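PDB 6SNR: lipid II:glycine glycyltransferase from Staphylococcus aureus, which probably adds the first glycine of the pentaglycine bridge to the lysine side chain of lipid II, taking it from glycyl-tRNA during peptidoglycan synthesis. Local coordinates for residues E182-E187 against A226-V231; K190-L195 against G306-F311. All coordinates share one frame; numbering follows the deposited sequence.

Contact 1: E182-E187 against A226-V231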
loop_
_atom_site.group_PDB
_atom_site.type_symbol
_atom_site.label_atom_id
_atom_site.label_comp_id
_atom_site.label_asym_id
_atom_site.label_seq_id
_atom_site.Cartn_x
_atom_site.Cartn_y
_atom_site.Cartn_z
ATOM N N GLU A 182 6.579 -1.518 14.477
ATOM C CA GLU A 182 5.401 -1.307 15.332
ATOM C C GLU A 182 4.165 -0.987 14.474
ATOM O O GLU A 182 4.276 -0.221 13.533
ATOM C CB GLU A 182 5.605 -0.094 16.238
ATOM C CG GLU A 182 6.702 -0.220 17.285
ATOM C CD GLU A 182 6.954 1.064 18.066
ATOM O OE1 GLU A 182 6.338 2.120 17.784
ATOM O OE2 GLU A 182 7.818 1.013 18.971
ATOM N N ARG A 183 3.028 -1.583 14.825
ATOM C CA ARG A 183 1.719 -1.101 14.325
ATOM C C ARG A 183 1.335 -0.001 15.264
ATOM O O ARG A 183 1.114 -0.248 16.475
ATOM C CB ARG A 183 0.667 -2.231 14.297
ATOM C CG ARG A 183 -0.663 -1.880 13.617
ATOM C CD ARG A 183 -1.770 -2.829 14.065
ATOM N NE ARG A 183 -2.475 -2.280 15.226
ATOM C CZ ARG A 183 -3.264 -2.969 16.051
ATOM N NH1 ARG A 183 -3.480 -4.271 15.856
ATOM N NH2 ARG A 183 -3.834 -2.347 17.087
ATOM N N SER A 184 1.289 1.234 14.757
ATOM C CA SER A 184 1.122 2.430 15.571
ATOM C C SER A 184 -0.362 2.842 15.685
ATOM O O SER A 184 -1.256 2.015 15.414
ATOM C CB SER A 184 1.991 3.566 15.035
ATOM O OG SER A 184 2.094 4.687 15.915
ATOM N N ASP A 185 -0.565 4.087 16.107
ATOM C CA ASP A 185 -1.881 4.686 16.313
ATOM C C ASP A 185 -1.950 6.111 15.762
ATOM O O ASP A 185 -1.025 6.651 15.123
ATOM C CB ASP A 185 -2.230 4.690 17.815
ATOM C CG ASP A 185 -1.226 5.474 18.655
ATOM O OD1 ASP A 185 -0.484 6.295 18.108
ATOM O OD2 ASP A 185 -1.171 5.236 19.874
ATOM N N ARG A 186 -3.073 6.770 15.985
ATOM C CA ARG A 186 -3.208 8.119 15.470
ATOM C C ARG A 186 -2.101 9.077 15.916
ATOM O O ARG A 186 -1.637 9.909 15.127
ATOM C CB ARG A 186 -4.578 8.691 15.857
ATOM C CG ARG A 186 -4.902 9.981 15.154
ATOM C CD ARG A 186 -6.251 10.524 15.653
ATOM N NE ARG A 186 -6.786 11.550 14.777
ATOM C CZ ARG A 186 -6.700 12.873 14.947
ATOM N NH1 ARG A 186 -7.252 13.680 14.053
ATOM N NH2 ARG A 186 -6.032 13.405 15.968
ATOM N N GLU A 187 -1.690 8.975 17.180
ATOM C CA GLU A 187 -0.608 9.822 17.696
ATOM C C GLU A 187 0.700 9.594 16.913
ATOM O O GLU A 187 1.489 10.519 16.755
ATOM C CB GLU A 187 -0.391 9.599 19.196
ATOM C CG GLU A 187 0.431 10.698 19.855
ATOM C CD GLU A 187 -0.320 12.027 19.919
ATOM O OE1 GLU A 187 -1.406 12.065 20.543
ATOM O OE2 GLU A 187 0.174 13.027 19.345
ATOM N N ALA A 226 -7.328 1.079 7.627
ATOM C CA ALA A 226 -6.116 1.894 7.556
ATOM C C ALA A 226 -5.289 1.557 8.785
ATOM O O ALA A 226 -5.826 1.523 9.893
ATOM C CB ALA A 226 -6.419 3.342 7.526
ATOM N N GLU A 227 -3.989 1.292 8.586
ATOM C CA GLU A 227 -3.053 1.147 9.700
ATOM C C GLU A 227 -1.757 1.882 9.407
ATOM O O GLU A 227 -1.306 1.947 8.271
ATOM C CB GLU A 227 -2.749 -0.323 9.956
ATOM C CG GLU A 227 -4.004 -1.160 10.177
ATOM C CD GLU A 227 -4.578 -1.041 11.586
ATOM O OE1 GLU A 227 -3.907 -0.526 12.504
ATOM O OE2 GLU A 227 -5.720 -1.491 11.753
ATOM N N LEU A 228 -1.146 2.417 10.472
ATOM C CA LEU A 228 0.121 3.074 10.399
ATOM C C LEU A 228 1.193 2.170 10.998
ATOM O O LEU A 228 0.984 1.613 12.079
ATOM C CB LEU A 228 0.085 4.369 11.187
ATOM C CG LEU A 228 1.408 5.131 11.344
ATOM C CD1 LEU A 228 1.892 5.668 10.015
ATOM C CD2 LEU A 228 1.284 6.242 12.396
ATOM N N PHE A 229 2.308 2.021 10.290
ATOM C CA PHE A 229 3.441 1.210 10.806
ATOM C C PHE A 229 4.601 2.164 10.947
ATOM O O PHE A 229 4.779 3.032 10.094
ATOM C CB PHE A 229 3.787 0.045 9.859
ATOM C CG PHE A 229 2.753 -1.012 9.825
ATOM C CD1 PHE A 229 1.613 -0.835 9.063
ATOM C CD2 PHE A 229 2.869 -2.151 10.587
ATOM C CE1 PHE A 229 0.613 -1.765 9.085
ATOM C CE2 PHE A 229 1.876 -3.117 10.574
ATOM C CZ PHE A 229 0.731 -2.901 9.808
ATOM N N LEU A 230 5.418 1.969 12.001
ATOM C CA LEU A 230 6.617 2.782 12.228
ATOM C C LEU A 230 7.781 1.825 12.543
ATOM O O LEU A 230 7.584 0.804 13.249
ATOM C CB LEU A 230 6.375 3.694 13.409
ATOM C CG LEU A 230 5.337 4.781 13.285
ATOM C CD1 LEU A 230 5.205 5.554 14.587
ATOM C CD2 LEU A 230 5.706 5.705 12.152
ATOM N N VAL A 231 8.973 2.157 12.071
ATOM C CA VAL A 231 10.168 1.305 12.357
ATOM C C VAL A 231 11.074 2.077 13.324
ATOM O O VAL A 231 11.432 3.213 13.045
ATOM C CB VAL A 231 10.943 0.971 11.093
ATOM C CG1 VAL A 231 12.183 0.127 11.409
ATOM C CG2 VAL A 231 10.042 0.230 10.096
HETATM O O HOH W 1 -2.563 1.990 12.994
#

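Contact 2: K190-L195 against G306-F311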
loop_
_atom_site.group_PDB
_atom_site.type_symbol
_atom_site.label_atom_id
_atom_site.label_comp_id
_atom_site.label_asym_id
_atom_site.label_seq_id
_atom_site.Cartn_x
_atom_site.Cartn_y
_atom_site.Cartn_z
ATOM N N LYS A 190 2.260 11.992 13.866
ATOM C CA LYS A 190 3.145 13.149 13.997
ATOM C C LYS A 190 4.562 12.768 13.622
ATOM O O LYS A 190 5.172 13.460 12.824
ATOM C CB LYS A 190 3.111 13.765 15.394
ATOM C CG LYS A 190 1.888 14.640 15.655
ATOM C CD LYS A 190 1.911 15.274 17.043
ATOM C CE LYS A 190 3.176 16.096 17.278
ATOM N NZ LYS A 190 3.092 16.979 18.483
ATOM N N THR A 191 4.997 11.600 14.086
ATOM C CA THR A 191 6.251 10.979 13.628
ATOM C C THR A 191 6.219 10.740 12.113
ATOM O O THR A 191 7.149 11.091 11.368
ATOM C CB THR A 191 6.519 9.673 14.417
ATOM O OG1 THR A 191 6.695 9.985 15.820
ATOM C CG2 THR A 191 7.798 8.962 13.886
ATOM N N PHE A 192 5.134 10.153 11.620
ATOM C CA PHE A 192 5.039 9.927 10.181
ATOM C C PHE A 192 5.164 11.182 9.324
ATOM O O PHE A 192 5.830 11.220 8.296
ATOM C CB PHE A 192 3.699 9.237 9.886
ATOM C CG PHE A 192 3.551 8.844 8.456
ATOM C CD1 PHE A 192 4.331 7.833 7.933
ATOM C CD2 PHE A 192 2.656 9.508 7.627
ATOM C CE1 PHE A 192 4.209 7.451 6.627
ATOM C CE2 PHE A 192 2.556 9.149 6.292
ATOM C CZ PHE A 192 3.317 8.120 5.786
ATOM N N ALA A 193 4.472 12.245 9.728
ATOM C CA ALA A 193 4.518 13.472 8.932
ATOM C C ALA A 193 5.921 14.061 8.886
ATOM O O ALA A 193 6.321 14.645 7.867
ATOM C CB ALA A 193 3.535 14.497 9.496
ATOM N N GLU A 194 6.658 13.929 9.990
ATOM C CA GLU A 194 8.053 14.379 10.065
ATOM C C GLU A 194 8.922 13.598 9.081
ATOM O O GLU A 194 9.737 14.164 8.349
ATOM C CB GLU A 194 8.597 14.212 11.494
ATOM C CG GLU A 194 7.970 15.154 12.525
ATOM C CD GLU A 194 8.580 15.020 13.917
ATOM O OE1 GLU A 194 9.818 15.168 14.031
ATOM O OE2 GLU A 194 7.829 14.784 14.899
ATOM N N LEU A 195 8.750 12.279 9.058
ATOM C CA LEU A 195 9.474 11.457 8.119
ATOM C C LEU A 195 9.128 11.810 6.670
ATOM O O LEU A 195 9.983 11.803 5.784
ATOM C CB LEU A 195 9.184 9.967 8.398
ATOM C CG LEU A 195 9.706 9.398 9.710
ATOM C CD1 LEU A 195 9.139 8.008 9.944
ATOM C CD2 LEU A 195 11.228 9.348 9.684
ATOM N N GLY A 306 8.263 4.822 8.135
ATOM C CA GLY A 306 6.847 4.639 8.450
ATOM C C GLY A 306 6.043 4.510 7.168
ATOM O O GLY A 306 6.526 4.864 6.062
ATOM N N ALA A 307 4.848 3.926 7.309
ATOM C CA ALA A 307 3.976 3.759 6.168
ATOM C C ALA A 307 2.525 3.586 6.567
ATOM O O ALA A 307 2.209 3.130 7.661
ATOM C CB ALA A 307 4.424 2.555 5.390
ATOM N N LEU A 308 1.640 3.933 5.622
ATOM C CA LEU A 308 0.214 3.691 5.751
ATOM C C LEU A 308 -0.239 2.551 4.840
ATOM O O LEU A 308 0.071 2.567 3.643
ATOM C CB LEU A 308 -0.501 4.981 5.408
ATOM C CG LEU A 308 -0.490 6.123 6.426
ATOM C CD1 LEU A 308 -1.038 7.420 5.808
ATOM C CD2 LEU A 308 -1.287 5.761 7.655
ATOM N N LEU A 309 -0.966 1.579 5.413
ATOM C CA LEU A 309 -1.426 0.356 4.767
ATOM C C LEU A 309 -2.951 0.358 4.831
ATOM O O LEU A 309 -3.516 0.523 5.900
ATOM C CB LEU A 309 -0.923 -0.875 5.518
ATOM C CG LEU A 309 -1.284 -2.253 5.013
ATOM C CD1 LEU A 309 -0.664 -2.478 3.648
ATOM C CD2 LEU A 309 -0.886 -3.354 6.010
ATOM N N MET A 310 -3.605 0.268 3.669
ATOM C CA MET A 310 -5.084 0.267 3.596
ATOM C C MET A 310 -5.609 -1.059 3.182
ATOM O O MET A 310 -4.888 -1.877 2.604
ATOM C CB MET A 310 -5.568 1.300 2.544
ATOM C CG MET A 310 -4.898 2.630 2.564
ATOM S SD MET A 310 -4.827 3.439 4.159
ATOM C CE MET A 310 -3.109 3.435 4.420
ATOM N N PHE A 311 -6.910 -1.322 3.394
ATOM C CA PHE A 311 -7.522 -2.573 3.001
ATOM C C PHE A 311 -8.912 -2.365 2.401
ATOM O O PHE A 311 -9.648 -1.440 2.814
ATOM C CB PHE A 311 -7.774 -3.501 4.182
ATOM C CG PHE A 311 -6.501 -3.995 4.840
ATOM C CD1 PHE A 311 -5.893 -3.274 5.846
ATOM C CD2 PHE A 311 -5.953 -5.155 4.409
ATOM C CE1 PHE A 311 -4.696 -3.747 6.444
ATOM C CE2 PHE A 311 -4.789 -5.637 4.981
ATOM C CZ PHE A 311 -4.155 -4.929 5.986
#

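Contact 1: E182-E187 against A226-V231
E182 and L230 pair through both backbone groups. E182 N bonds to L230 O at 2.8 Å, and the bond is almost straight (175°). L230 N returns a bond of 2.9 Å to E182 O. E182 O also takes a CA-H...O contact from F229 CA. R183 and F229 form the next, non-hydrogen-bonded pair. S184 N then binds L228 O at 2.7 Å. After this bond the chains part, and a water bridges them, donating to S184 O and E227 OE1 and accepting from L228 N.

The closer packing lies on the side of L228 and L230, where leucine methyls meet S184 and D185. L230 CD1 comes within 3.5 Å of S184 OG, and L228 CD2 lies 3.6 Å from D185 O. The side of R183 is looser. Its CG, anti to the backbone N (chi1 -172°), sets the chain by the F229 ring, and a bend at chi3 (92°) turns its end by E227. There R183 NE stands 3.5 Å from E227 OE1. This is a salt bridge in which no N-H points at the oxygen, and R183 CD packs against the same oxygen. R183 is exposed to solvent, while F229 is buried and meets Y343 edge-to-face. The carboxylate of E182 turns elsewhere, to Y303 OH. This is an antiparallel pairing at the margin of a mixed sheet, with 180-183 as an outermost strand beside 226-233.

Contact 2: K190-L195 against G306-F311
The F192 ring meets G306 at its edge and L308 over one face. G306 O lies in the ring plane, 3.5 Å from F192 CE1. G306 C is also near that plane, 3.5 Å from F192 CE1. The edge is therefore set against a backbone carbonyl, where the ring C-H groups would suit the oxygen. L308 CG stands over a face of the ring, while L308 CD1 touches F192 CE2 at 4.0 Å. A further ring, that of F213, meets F192 edge-to-face.

F192 CG is anti to the backbone N (chi1 -175°), which sends the ring from the helix toward the strand. One helical turn on, L195 supplies a smaller contact: its CD1 lies 3.8 Å from G306 N. Both side chains reach G306 from the helix side, F192 at its carbonyl and L195 near its amide N. As G306 has no side chain, both can come close to the strand backbone. All five touching residues are buried.

The axes of segments 190-195 and 306-311 approach to 8.6 Å, with 113° between their chain directions. Helix 189-202 thus runs across one face of the mixed sheet that contains strand 302-312. Helix 210-220 lies on this same side, where F213 and I216 pack on L308. Helix 332-347 covers the other face through M336 and M340, which meet A307. Strand 302-312 itself runs between strands 226-233 and 315-323.

Contacts 1 and 2 share one sheet. Strands 226-233 and 302-312 are antiparallel neighbours in it, and the contact centres are about 7 Å apart. Probable backbone hydrogen bonds join them, E227 N to L309 O at 2.8 Å and F229 N to A307 O at 2.9 Å. Packing adds L228 CD1 against A307 O and A226 CB against M310 SD. L228 also links the two: besides its role in contact 1, it touches F192 and L308 of contact 2. Strand 180-183 leads to helix 189-202, so the chain passes from the sheet margin onto a sheet face. Both contacts lie within the FemAB family region.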